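Local coordinates for cystathionine beta-lyase family protein, YNBB B.subtilis ortholog (PDB 3HVY) that probably acts as a pyridoxal-phosphate-dependent carbon-sulfur lyase of the methionine gamma-lyase family, and may play a part in aluminium resistance, at residues E22-A27 with A308-R313; E60-N65 with S289-L294; S205-E208 with I214-V217. All blocks are in the same frame, centred on the assembly; numbering follows the deposited sequence.

Contact 1 of 3, residues E22-A27 with A308-R313; sequences ELYERA and AVFCAR
The guanidinium group of R313, whose aliphatic stem rests on A27, is held by three partners: NE forms a salt bridge to D30, NH1 another to E316, and Y326 adds a cation-pi contact. D30 follows A27 on helix 18-55 while R313 belongs to helix 287-317, so the arginine charge ties together two long helices that pack across each other. The short segments of these helices run at 122° with their axes 9.9 Å apart at closest approach. The CB of A27 points toward the other helix, and the extended chi1 of R313 (-173°) carries its CG to 4.0 Å from A27 CA. One turn earlier, the ring end of F310 comes up against both A27 and Y24. Its CE1 lies 3.8 Å from A27 CB, an apolar touch. The rings of F310 and Y24 are nearly perpendicular, their planes at 81°. Beyond the ring, Y24 OH makes weak hydrogen bonds to K415 and to E43 of a second subunit. The tightest meeting is at the tyrosine's rim, where F310 CZ sits near the ring plane, 3.5 Å from Y24 CD1.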
ATOM      1  N   GLU D  22       1.207  25.270 -38.224  1.00 34.05           N
ATOM      2  CA  GLU D  22       0.411  26.455 -38.549  1.00 34.70           C
ATOM      3  C   GLU D  22      -1.028  26.267 -38.014  1.00 34.82           C
ATOM      4  O   GLU D  22      -1.614  27.198 -37.519  1.00 35.05           O
ATOM      5  CB  GLU D  22       0.403  26.758 -40.056  1.00 32.24           C
ATOM      6  N   LEU D  23      -1.597  25.071 -38.138  1.00 34.79           N
ATOM      7  CA  LEU D  23      -2.956  24.819 -37.640  1.00 34.64           C
ATOM      8  C   LEU D  23      -3.002  24.998 -36.116  1.00 35.68           C
ATOM      9  O   LEU D  23      -3.966  25.550 -35.559  1.00 36.47           O
ATOM     10  CB  LEU D  23      -3.407  23.411 -38.043  1.00 32.21           C
ATOM     11  CG  LEU D  23      -3.672  23.241 -39.526  1.00 35.92           C
ATOM     12  CD1 LEU D  23      -4.045  21.807 -39.875  1.00 32.01           C
ATOM     13  CD2 LEU D  23      -4.757  24.207 -39.982  1.00 31.13           C
ATOM     14  N   TYR D  24      -1.943  24.531 -35.459  1.00 35.08           N
ATOM     15  CA  TYR D  24      -1.752  24.672 -34.013  1.00 34.61           C
ATOM     16  C   TYR D  24      -1.816  26.112 -33.577  1.00 33.56           C
ATOM     17  O   TYR D  24      -2.545  26.434 -32.644  1.00 29.40           O
ATOM     18  CB  TYR D  24      -0.410  24.041 -33.604  1.00 35.99           C
ATOM     19  CG  TYR D  24       0.056  24.391 -32.211  1.00 41.98           C
ATOM     20  CD1 TYR D  24      -0.727  24.093 -31.103  1.00 48.29           C
ATOM     21  CD2 TYR D  24       1.264  25.021 -32.001  1.00 49.41           C
ATOM     22  CE1 TYR D  24      -0.318  24.425 -29.820  1.00 51.18           C
ATOM     23  CE2 TYR D  24       1.699  25.335 -30.717  1.00 51.04           C
ATOM     24  CZ  TYR D  24       0.914  25.024 -29.627  1.00 52.58           C
ATOM     25  OH  TYR D  24       1.350  25.363 -28.353  1.00 49.86           O
ATOM     26  N   GLU D  25      -1.073  26.991 -34.244  1.00 35.21           N
ATOM     27  CA  GLU D  25      -1.066  28.401 -33.874  1.00 36.64           C
ATOM     28  C   GLU D  25      -2.463  28.988 -34.069  1.00 36.19           C
ATOM     29  O   GLU D  25      -2.947  29.702 -33.210  1.00 37.57           O
ATOM     30  CB  GLU D  25       0.005  29.232 -34.646  1.00 35.21           C
ATOM     31  N   ARG D  26      -3.113  28.691 -35.193  1.00 35.75           N
ATOM     32  CA  ARG D  26      -4.436  29.242 -35.452  1.00 33.73           C
ATOM     33  C   ARG D  26      -5.422  28.717 -34.422  1.00 31.95           C
ATOM     34  O   ARG D  26      -6.125  29.482 -33.802  1.00 34.35           O
ATOM     35  CB  ARG D  26      -4.909  28.893 -36.864  1.00 35.00           C
ATOM     36  CG  ARG D  26      -4.052  29.549 -38.007  1.00 40.87           C
ATOM     37  CD  ARG D  26      -4.426  29.009 -39.411  1.00 39.77           C
ATOM     38  NE  ARG D  26      -5.849  29.202 -39.594  1.00 34.66           N
ATOM     39  CZ  ARG D  26      -6.674  28.428 -40.298  1.00 39.19           C
ATOM     40  NH1 ARG D  26      -6.236  27.374 -40.964  1.00 33.19           N
ATOM     41  NH2 ARG D  26      -7.973  28.730 -40.328  1.00 37.28           N
ATOM     42  N   ALA D  27      -5.441  27.406 -34.214  1.00 32.79           N
ATOM     43  CA  ALA D  27      -6.378  26.786 -33.264  1.00 32.30           C
ATOM     44  C   ALA D  27      -6.212  27.363 -31.854  1.00 32.16           C
ATOM     45  O   ALA D  27      -7.171  27.679 -31.160  1.00 31.15           O
ATOM     46  CB  ALA D  27      -6.205  25.238 -33.276  1.00 29.32           C
ATOM     47  N   ALA D 308     -10.080  18.807 -25.144  1.00 26.70           N
ATOM     48  CA  ALA D 308     -11.187  18.455 -26.024  1.00 27.68           C
ATOM     49  C   ALA D 308     -11.529  19.621 -27.027  1.00 28.77           C
ATOM     50  O   ALA D 308     -11.672  19.430 -28.235  1.00 28.65           O
ATOM     51  CB  ALA D 308     -12.440  18.101 -25.153  1.00 23.62           C
ATOM     52  N   VAL D 309     -11.609  20.828 -26.484  1.00 30.25           N
ATOM     53  CA  VAL D 309     -11.939  22.053 -27.217  1.00 26.93           C
ATOM     54  C   VAL D 309     -10.873  22.404 -28.220  1.00 26.66           C
ATOM     55  O   VAL D 309     -11.180  22.780 -29.332  1.00 29.12           O
ATOM     56  CB  VAL D 309     -12.225  23.219 -26.195  1.00 29.11           C
ATOM     57  CG1 VAL D 309     -12.272  24.596 -26.889  1.00 26.23           C
ATOM     58  CG2 VAL D 309     -13.552  22.950 -25.373  1.00 26.95           C
ATOM     59  N   PHE D 310      -9.600  22.308 -27.820  1.00 30.31           N
ATOM     60  CA  PHE D 310      -8.481  22.508 -28.751  1.00 29.16           C
ATOM     61  C   PHE D 310      -8.509  21.422 -29.841  1.00 29.25           C
ATOM     62  O   PHE D 310      -8.357  21.692 -31.035  1.00 28.21           O
ATOM     63  CB  PHE D 310      -7.151  22.436 -28.001  1.00 26.03           C
ATOM     64  CG  PHE D 310      -5.936  22.408 -28.901  1.00 28.31           C
ATOM     65  CD1 PHE D 310      -5.513  23.551 -29.558  1.00 32.88           C
ATOM     66  CD2 PHE D 310      -5.259  21.227 -29.149  1.00 31.14           C
ATOM     67  CE1 PHE D 310      -4.402  23.515 -30.394  1.00 31.75           C
ATOM     68  CE2 PHE D 310      -4.190  21.168 -30.012  1.00 31.46           C
ATOM     69  CZ  PHE D 310      -3.747  22.317 -30.635  1.00 25.06           C
ATOM     70  N   CYS D 311      -8.738  20.186 -29.450  1.00 28.43           N
ATOM     71  CA  CYS D 311      -8.854  19.123 -30.466  1.00 27.63           C
ATOM     72  C   CYS D 311      -9.971  19.433 -31.501  1.00 29.35           C
ATOM     73  O   CYS D 311      -9.776  19.313 -32.717  1.00 27.56           O
ATOM     74  CB  CYS D 311      -9.118  17.790 -29.771  1.00 30.91           C
ATOM     75  SG  CYS D 311      -9.329  16.404 -30.918  1.00 32.48           S
ATOM     76  N   ALA D 312     -11.171  19.751 -31.007  1.00 26.20           N
ATOM     77  CA  ALA D 312     -12.301  20.180 -31.819  1.00 26.59           C
ATOM     78  C   ALA D 312     -11.895  21.240 -32.863  1.00 27.29           C
ATOM     79  O   ALA D 312     -12.234  21.118 -34.025  1.00 27.47           O
ATOM     80  CB  ALA D 312     -13.459  20.766 -30.890  1.00 26.02           C
ATOM     81  N   ARG D 313     -11.230  22.312 -32.418  1.00 28.23           N
ATOM     82  CA  ARG D 313     -10.865  23.381 -33.342  1.00 27.36           C
ATOM     83  C   ARG D 313      -9.798  22.969 -34.327  1.00 28.18           C
ATOM     84  O   ARG D 313      -9.975  23.183 -35.528  1.00 28.67           O
ATOM     85  CB  ARG D 313     -10.436  24.666 -32.655  1.00 29.76           C
ATOM     86  CG  ARG D 313     -10.237  25.812 -33.626  1.00 28.58           C
ATOM     87  CD  ARG D 313     -11.439  26.009 -34.543  1.00 22.80           C
ATOM     88  NE  ARG D 313     -11.416  27.333 -35.215  1.00 29.90           N
ATOM     89  CZ  ARG D 313     -12.300  27.764 -36.119  1.00 27.67           C
ATOM     90  NH1 ARG D 313     -13.333  27.002 -36.538  1.00 31.79           N
ATOM     91  NH2 ARG D 313     -12.108  28.954 -36.675  1.00 30.05           N
TER

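Contact 2 of 3, residues E60-N65 with S289-L294; sequences ESHFTN and SLYEGL
F63 sits at the centre of an inverse gamma turn that follows the 3-10 segment 60-62, and its CA comes within 8.5 Å of the CA of Y291, on a turn of helix 287-317. The gap is bridged mainly by Y291, which points from the helix toward the loop and meets H62 and F63 with different parts of its side chain. F63 offers an edge: CE1 lies 3.9 Å from Y291 CD2, which is close to the plane of the phenylalanine ring. The two rings form an offset edge-to-face pair, with centroids 5.8 Å apart and planes inclined at 61°, the edge of F63 being turned toward the tyrosine face. Further out along the tyrosine, the carbonyl oxygen of H62 approaches Y291 CE2 at 3.7 Å, and H62 CB lies 3.9 Å from Y291 OH. These are van der Waals contacts, since no hydrogen bond joins the two segments. The histidine CG is anti to its own carbonyl carbon (chi1 -69°), which keeps the imidazole beside the phenol oxygen, with CD2 at 4.0 Å from Y291 OH. Both polar ends are engaged by other residues: H62 ND1 is hydrogen-bonded to the backbone N of S59, which restrains the rotation of the imidazole, and Y291 OH bonds to the carbonyl oxygen of G75 in helix 74-87, whose S78 touches both H62 and Y291. F383 of a second subunit packs on F63 and Y291, while N65 O accepts a hydrogen bond from R288 of a third subunit. The contact thus lies where helix 287-317, helix 74-87 and the loop between helices 18-55 and 74-87 converge at a subunit boundary.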
ATOM      1  N   GLU D  60      -5.075  15.282   8.836  1.00 38.37           N
ATOM      2  CA  GLU D  60      -4.200  14.105   8.608  1.00 42.52           C
ATOM      3  C   GLU D  60      -4.853  12.813   9.154  1.00 41.49           C
ATOM      4  O   GLU D  60      -4.724  11.755   8.547  1.00 43.45           O
ATOM      5  CB  GLU D  60      -2.779  14.330   9.159  1.00 42.07           C
ATOM      6  N   SER D  61      -5.627  12.918  10.234  1.00 42.43           N
ATOM      7  CA  SER D  61      -6.264  11.732  10.810  1.00 43.59           C
ATOM      8  C   SER D  61      -7.367  11.088   9.937  1.00 41.04           C
ATOM      9  O   SER D  61      -7.830   9.963  10.189  1.00 41.59           O
ATOM     10  CB  SER D  61      -6.778  12.037  12.201  1.00 44.22           C
ATOM     11  OG  SER D  61      -7.518  13.226  12.226  1.00 59.55           O
ATOM     12  N   HIS D  62      -7.783  11.798   8.900  1.00 36.20           N
ATOM     13  CA  HIS D  62      -8.690  11.225   7.897  1.00 35.44           C
ATOM     14  C   HIS D  62      -7.956  10.365   6.892  1.00 35.82           C
ATOM     15  O   HIS D  62      -8.615   9.678   6.072  1.00 34.00           O
ATOM     16  CB  HIS D  62      -9.456  12.345   7.185  1.00 36.01           C
ATOM     17  CG  HIS D  62     -10.439  13.006   8.082  1.00 29.47           C
ATOM     18  ND1 HIS D  62     -10.140  14.153   8.802  1.00 33.63           N
ATOM     19  CD2 HIS D  62     -11.677  12.631   8.466  1.00 31.95           C
ATOM     20  CE1 HIS D  62     -11.181  14.479   9.546  1.00 37.17           C
ATOM     21  NE2 HIS D  62     -12.117  13.561   9.377  1.00 31.71           N
ATOM     22  N   PHE D  63      -6.614  10.393   6.926  1.00 34.64           N
ATOM     23  CA  PHE D  63      -5.818   9.562   5.983  1.00 35.76           C
ATOM     24  C   PHE D  63      -5.556   8.197   6.665  1.00 39.04           C
ATOM     25  O   PHE D  63      -4.449   7.838   7.074  1.00 38.60           O
ATOM     26  CB  PHE D  63      -4.534  10.252   5.488  1.00 36.63           C
ATOM     27  CG  PHE D  63      -4.754  11.674   4.954  1.00 33.29           C
ATOM     28  CD1 PHE D  63      -5.928  12.003   4.287  1.00 34.25           C
ATOM     29  CD2 PHE D  63      -3.769  12.637   5.073  1.00 35.33           C
ATOM     30  CE1 PHE D  63      -6.145  13.272   3.802  1.00 36.50           C
ATOM     31  CE2 PHE D  63      -3.991  13.936   4.574  1.00 28.52           C
ATOM     32  CZ  PHE D  63      -5.198  14.214   3.931  1.00 30.97           C
ATOM     33  N   THR D  64      -6.663   7.465   6.765  1.00 42.70           N
ATOM     34  CA  THR D  64      -6.753   6.211   7.450  1.00 41.50           C
ATOM     35  C   THR D  64      -6.121   5.062   6.623  1.00 41.74           C
ATOM     36  O   THR D  64      -5.836   5.173   5.402  1.00 39.71           O
ATOM     37  CB  THR D  64      -8.243   5.867   7.797  1.00 41.04           C
ATOM     38  OG1 THR D  64      -9.008   5.774   6.586  1.00 43.99           O
ATOM     39  CG2 THR D  64      -8.840   6.909   8.713  1.00 36.52           C
ATOM     40  N   ASN D  65      -5.911   3.977   7.376  1.00 42.25           N
ATOM     41  CA  ASN D  65      -5.323   2.762   6.944  1.00 41.39           C
ATOM     42  C   ASN D  65      -6.147   1.610   7.586  1.00 39.23           C
ATOM     43  O   ASN D  65      -5.619   0.782   8.357  1.00 37.03           O
ATOM     44  CB  ASN D  65      -3.905   2.758   7.468  1.00 44.54           C
ATOM     45  CG  ASN D  65      -3.110   1.654   6.898  1.00 48.55           C
ATOM     46  OD1 ASN D  65      -3.351   1.283   5.750  1.00 48.55           O
ATOM     47  ND2 ASN D  65      -2.148   1.102   7.684  1.00 42.00           N
ATOM     48  N   SER D 289      -5.126   9.362  -1.248  1.00 37.28           N
ATOM     49  CA  SER D 289      -5.152   9.549  -2.680  1.00 34.58           C
ATOM     50  C   SER D 289      -6.534   9.975  -3.160  1.00 34.87           C
ATOM     51  O   SER D 289      -6.631  10.767  -4.107  1.00 31.87           O
ATOM     52  CB  SER D 289      -4.651   8.288  -3.382  1.00 36.79           C
ATOM     53  OG  SER D 289      -5.656   7.265  -3.364  1.00 48.22           O
ATOM     54  N   LEU D 290      -7.598   9.492  -2.513  1.00 31.87           N
ATOM     55  CA  LEU D 290      -8.960   9.864  -2.929  1.00 32.32           C
ATOM     56  C   LEU D 290      -9.257  11.312  -2.566  1.00 31.47           C
ATOM     57  O   LEU D 290      -9.855  12.030  -3.361  1.00 34.56           O
ATOM     58  CB  LEU D 290     -10.033   8.934  -2.322  1.00 31.42           C
ATOM     59  CG  LEU D 290      -9.991   7.457  -2.743  1.00 34.52           C
ATOM     60  CD1 LEU D 290     -11.134   6.629  -2.101  1.00 37.07           C
ATOM     61  CD2 LEU D 290      -9.977   7.409  -4.313  1.00 29.26           C
ATOM     62  N   TYR D 291      -8.795  11.762  -1.400  1.00 29.14           N
ATOM     63  CA  TYR D 291      -8.971  13.153  -1.009  1.00 30.62           C
ATOM     64  C   TYR D 291      -8.149  14.076  -1.890  1.00 30.70           C
ATOM     65  O   TYR D 291      -8.640  15.077  -2.375  1.00 29.87           O
ATOM     66  CB  TYR D 291      -8.524  13.389   0.465  1.00 31.48           C
ATOM     67  CG  TYR D 291      -9.538  12.991   1.556  1.00 33.61           C
ATOM     68  CD1 TYR D 291     -10.603  13.834   1.879  1.00 34.16           C
ATOM     69  CD2 TYR D 291      -9.399  11.821   2.282  1.00 33.25           C
ATOM     70  CE1 TYR D 291     -11.486  13.513   2.874  1.00 35.52           C
ATOM     71  CE2 TYR D 291     -10.286  11.483   3.263  1.00 35.14           C
ATOM     72  CZ  TYR D 291     -11.336  12.330   3.565  1.00 34.44           C
ATOM     73  OH  TYR D 291     -12.268  12.010   4.538  1.00 31.65           O
ATOM     74  N   GLU D 292      -6.857  13.767  -2.049  1.00 32.89           N
ATOM     75  CA  GLU D 292      -6.027  14.617  -2.874  1.00 28.71           C
ATOM     76  C   GLU D 292      -6.550  14.642  -4.297  1.00 29.10           C
ATOM     77  O   GLU D 292      -6.552  15.657  -4.925  1.00 27.47           O
ATOM     78  CB  GLU D 292      -4.566  14.154  -2.877  1.00 31.20           C
ATOM     79  CG  GLU D 292      -3.712  15.168  -3.643  1.00 36.44           C
ATOM     80  CD  GLU D 292      -2.201  14.954  -3.578  1.00 40.47           C
ATOM     81  OE1 GLU D 292      -1.757  13.929  -3.018  1.00 39.70           O
ATOM     82  OE2 GLU D 292      -1.474  15.844  -4.086  1.00 41.97           O
ATOM     83  N   GLY D 293      -6.977  13.488  -4.816  1.00 28.98           N
ATOM     84  CA  GLY D 293      -7.527  13.410  -6.119  1.00 28.30           C
ATOM     85  C   GLY D 293      -8.742  14.287  -6.283  1.00 27.32           C
ATOM     86  O   GLY D 293      -8.892  14.982  -7.320  1.00 29.40           O
ATOM     87  N   LEU D 294      -9.630  14.249  -5.305  1.00 30.01           N
ATOM     88  CA  LEU D 294     -10.777  15.167  -5.290  1.00 27.65           C
ATOM     89  C   LEU D 294     -10.383  16.663  -5.328  1.00 29.20           C
ATOM     90  O   LEU D 294     -10.960  17.468  -6.069  1.00 30.18           O
ATOM     91  CB  LEU D 294     -11.671  14.854  -4.087  1.00 31.54           C
ATOM     92  CG  LEU D 294     -12.906  15.709  -3.846  1.00 32.32           C
ATOM     93  CD1 LEU D 294     -13.825  15.562  -4.994  1.00 25.83           C
ATOM     94  CD2 LEU D 294     -13.602  15.393  -2.539  1.00 27.36           C
TER

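Contact 3 of 3, residues S205-E208 with I214-V217; sequences SIRE and IVFV
V215 points from its strand toward helix 196-207 and receives R207 and I206 through one methyl, CG2. With CG1 anti to the backbone N (chi1 170°), CG2 lies on the side of that nitrogen and meets the arginine head. R207 lays the flat of its guanidinium over this methyl: V215 CG2 is 3.6 Å from the guanidinium plane, displaced toward the rim, and 3.7 Å from R207 NH2. The carbon at the centre of the group, R207 CZ, is 4.0 Å from V215 CG2. A bend at chi2 (-47°) brings the arginine head over V215, and the two side chains run alongside each other, pointing opposite ways. I206, which also points at the strand, adds a looser apolar touch, its CD1 being 4.3 Å from V215 CG2. No hydrogen bond crosses directly between the two segments, but the arginine is firmly fixed by its surroundings. NH1 bonds to the carbonyl oxygens of N210 and V213 in the short connection between helix and strand, while NH2 forms a salt bridge with D236 OD2, which also accepts a hydrogen bond from V215 N and so couples the arginine head to the backbone of the residue it covers. Such polar bonds hold the guanidinium flat against the valine, giving partners to NH1 and NH2 while its face meets a hydrocarbon. I206 also touches I180, and V215 touches I182, of the adjacent parallel strand 177-183. This is the return half of a beta-alpha-beta crossover, strand 177-183 to helix 196-207 to strand 214-218, in the seven-stranded mixed sheet characteristic of the large domain of fold type I pyridoxal-phosphate enzymes.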
ATOM      1  N   SER D 205     -39.931  19.152 -16.240  1.00 32.98           N
ATOM      2  CA  SER D 205     -41.084  18.568 -16.922  1.00 33.65           C
ATOM      3  C   SER D 205     -41.597  17.320 -16.252  1.00 34.35           C
ATOM      4  O   SER D 205     -42.805  17.105 -16.196  1.00 35.95           O
ATOM      5  CB  SER D 205     -40.762  18.184 -18.372  1.00 35.71           C
ATOM      6  OG  SER D 205     -40.573  19.340 -19.146  1.00 34.80           O
ATOM      7  N   ILE D 206     -40.688  16.444 -15.828  1.00 35.88           N
ATOM      8  CA  ILE D 206     -41.091  15.247 -15.110  1.00 33.03           C
ATOM      9  C   ILE D 206     -41.884  15.661 -13.857  1.00 34.92           C
ATOM     10  O   ILE D 206     -42.934  15.093 -13.579  1.00 33.90           O
ATOM     11  CB  ILE D 206     -39.881  14.351 -14.754  1.00 34.43           C
ATOM     12  CG1 ILE D 206     -39.334  13.684 -16.018  1.00 29.90           C
ATOM     13  CG2 ILE D 206     -40.232  13.244 -13.680  1.00 27.72           C
ATOM     14  CD1 ILE D 206     -37.904  13.192 -15.846  1.00 26.49           C
ATOM     15  N   ARG D 207     -41.388  16.670 -13.138  1.00 34.33           N
ATOM     16  CA  ARG D 207     -42.022  17.061 -11.902  1.00 35.68           C
ATOM     17  C   ARG D 207     -43.381  17.749 -12.077  1.00 38.47           C
ATOM     18  O   ARG D 207     -44.083  17.949 -11.094  1.00 38.42           O
ATOM     19  CB  ARG D 207     -41.092  17.905 -11.057  1.00 36.32           C
ATOM     20  CG  ARG D 207     -39.833  17.177 -10.620  1.00 39.05           C
ATOM     21  CD  ARG D 207     -40.115  15.787 -10.060  1.00 41.94           C
ATOM     22  NE  ARG D 207     -38.912  15.142  -9.513  1.00 37.92           N
ATOM     23  CZ  ARG D 207     -38.781  13.832  -9.293  1.00 31.57           C
ATOM     24  NH1 ARG D 207     -39.746  12.983  -9.574  1.00 32.38           N
ATOM     25  NH2 ARG D 207     -37.663  13.367  -8.800  1.00 29.59           N
ATOM     26  N   GLU D 208     -43.766  18.047 -13.311  1.00 39.16           N
ATOM     27  CA  GLU D 208     -45.107  18.559 -13.585  1.00 40.76           C
ATOM     28  C   GLU D 208     -46.156  17.451 -13.424  1.00 40.93           C
ATOM     29  O   GLU D 208     -47.323  17.728 -13.219  1.00 43.52           O
ATOM     30  CB  GLU D 208     -45.176  19.151 -15.004  1.00 38.40           C
ATOM     31  CG  GLU D 208     -44.424  20.477 -15.143  1.00 40.70           C
ATOM     32  CD  GLU D 208     -44.322  20.983 -16.587  1.00 46.34           C
ATOM     33  OE1 GLU D 208     -44.566  20.206 -17.545  1.00 46.24           O
ATOM     34  OE2 GLU D 208     -43.958  22.165 -16.750  1.00 53.06           O
ATOM     35  N   ILE D 214     -38.099   8.223  -9.085  1.00 29.60           N
ATOM     36  CA  ILE D 214     -36.686   8.481  -8.858  1.00 29.76           C
ATOM     37  C   ILE D 214     -36.005   8.944 -10.133  1.00 26.42           C
ATOM     38  O   ILE D 214     -36.028   8.268 -11.140  1.00 28.36           O
ATOM     39  CB  ILE D 214     -35.956   7.187  -8.308  1.00 29.59           C
ATOM     40  CG1 ILE D 214     -36.718   6.676  -7.062  1.00 31.53           C
ATOM     41  CG2 ILE D 214     -34.472   7.481  -8.062  1.00 28.24           C
ATOM     42  CD1 ILE D 214     -36.292   5.286  -6.513  1.00 31.14           C
ATOM     43  N   VAL D 215     -35.388  10.106 -10.108  1.00 28.91           N
ATOM     44  CA  VAL D 215     -34.604  10.540 -11.252  1.00 25.47           C
ATOM     45  C   VAL D 215     -33.113  10.260 -10.991  1.00 27.72           C
ATOM     46  O   VAL D 215     -32.475  10.875 -10.113  1.00 26.86           O
ATOM     47  CB  VAL D 215     -34.864  11.998 -11.583  1.00 27.58           C
ATOM     48  CG1 VAL D 215     -33.846  12.474 -12.633  1.00 24.82           C
ATOM     49  CG2 VAL D 215     -36.317  12.180 -12.017  1.00 26.77           C
ATOM     50  N   PHE D 216     -32.605   9.283 -11.734  1.00 28.61           N
ATOM     51  CA  PHE D 216     -31.224   8.835 -11.709  1.00 29.53           C
ATOM     52  C   PHE D 216     -30.456   9.377 -12.895  1.00 32.04           C
ATOM     53  O   PHE D 216     -30.928   9.273 -14.048  1.00 27.44           O
ATOM     54  CB  PHE D 216     -31.134   7.297 -11.721  1.00 31.70           C
ATOM     55  CG  PHE D 216     -29.724   6.793 -11.894  1.00 29.52           C
ATOM     56  CD1 PHE D 216     -28.774   6.956 -10.881  1.00 29.89           C
ATOM     57  CD2 PHE D 216     -29.339   6.167 -13.040  1.00 36.10           C
ATOM     58  CE1 PHE D 216     -27.451   6.503 -11.068  1.00 30.30           C
ATOM     59  CE2 PHE D 216     -28.041   5.725 -13.195  1.00 38.12           C
ATOM     60  CZ  PHE D 216     -27.110   5.918 -12.207  1.00 35.12           C
ATOM     61  N   VAL D 217     -29.302  10.000 -12.624  1.00 28.65           N
ATOM     62  CA  VAL D 217     -28.375  10.434 -13.729  1.00 29.97           C
ATOM     63  C   VAL D 217     -26.985   9.759 -13.639  1.00 30.09           C
ATOM     64  O   VAL D 217     -26.299   9.865 -12.636  1.00 28.87           O
ATOM     65  CB  VAL D 217     -28.190  11.956 -13.733  1.00 29.87           C
ATOM     66  CG1 VAL D 217     -27.376  12.481 -14.956  1.00 26.01           C
ATOM     67  CG2 VAL D 217     -29.569  12.635 -13.681  1.00 28.22           C
TER

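In the fold
From the N terminus, helix 18-55 supplies the first half of contact 1, and the loop after it supplies 60-65 of contact 2. The chain then builds the mixed sheet, where contact 3 closes a tight loop of five residues between helix 196-207 and strand 214-218. Helix 287-317 next closes contact 2 with residues 289-294 and, further along, contact 1 with 308-313. The three loops therefore lie one within another, contact 3 innermost and contact 1 outermost, and none cross. Contacts 1 and 2 share the long helix, though their centres are 37 Å apart; no two of the contacts touch, and contact 3 ties a helix of the cover to a strand of the sheet.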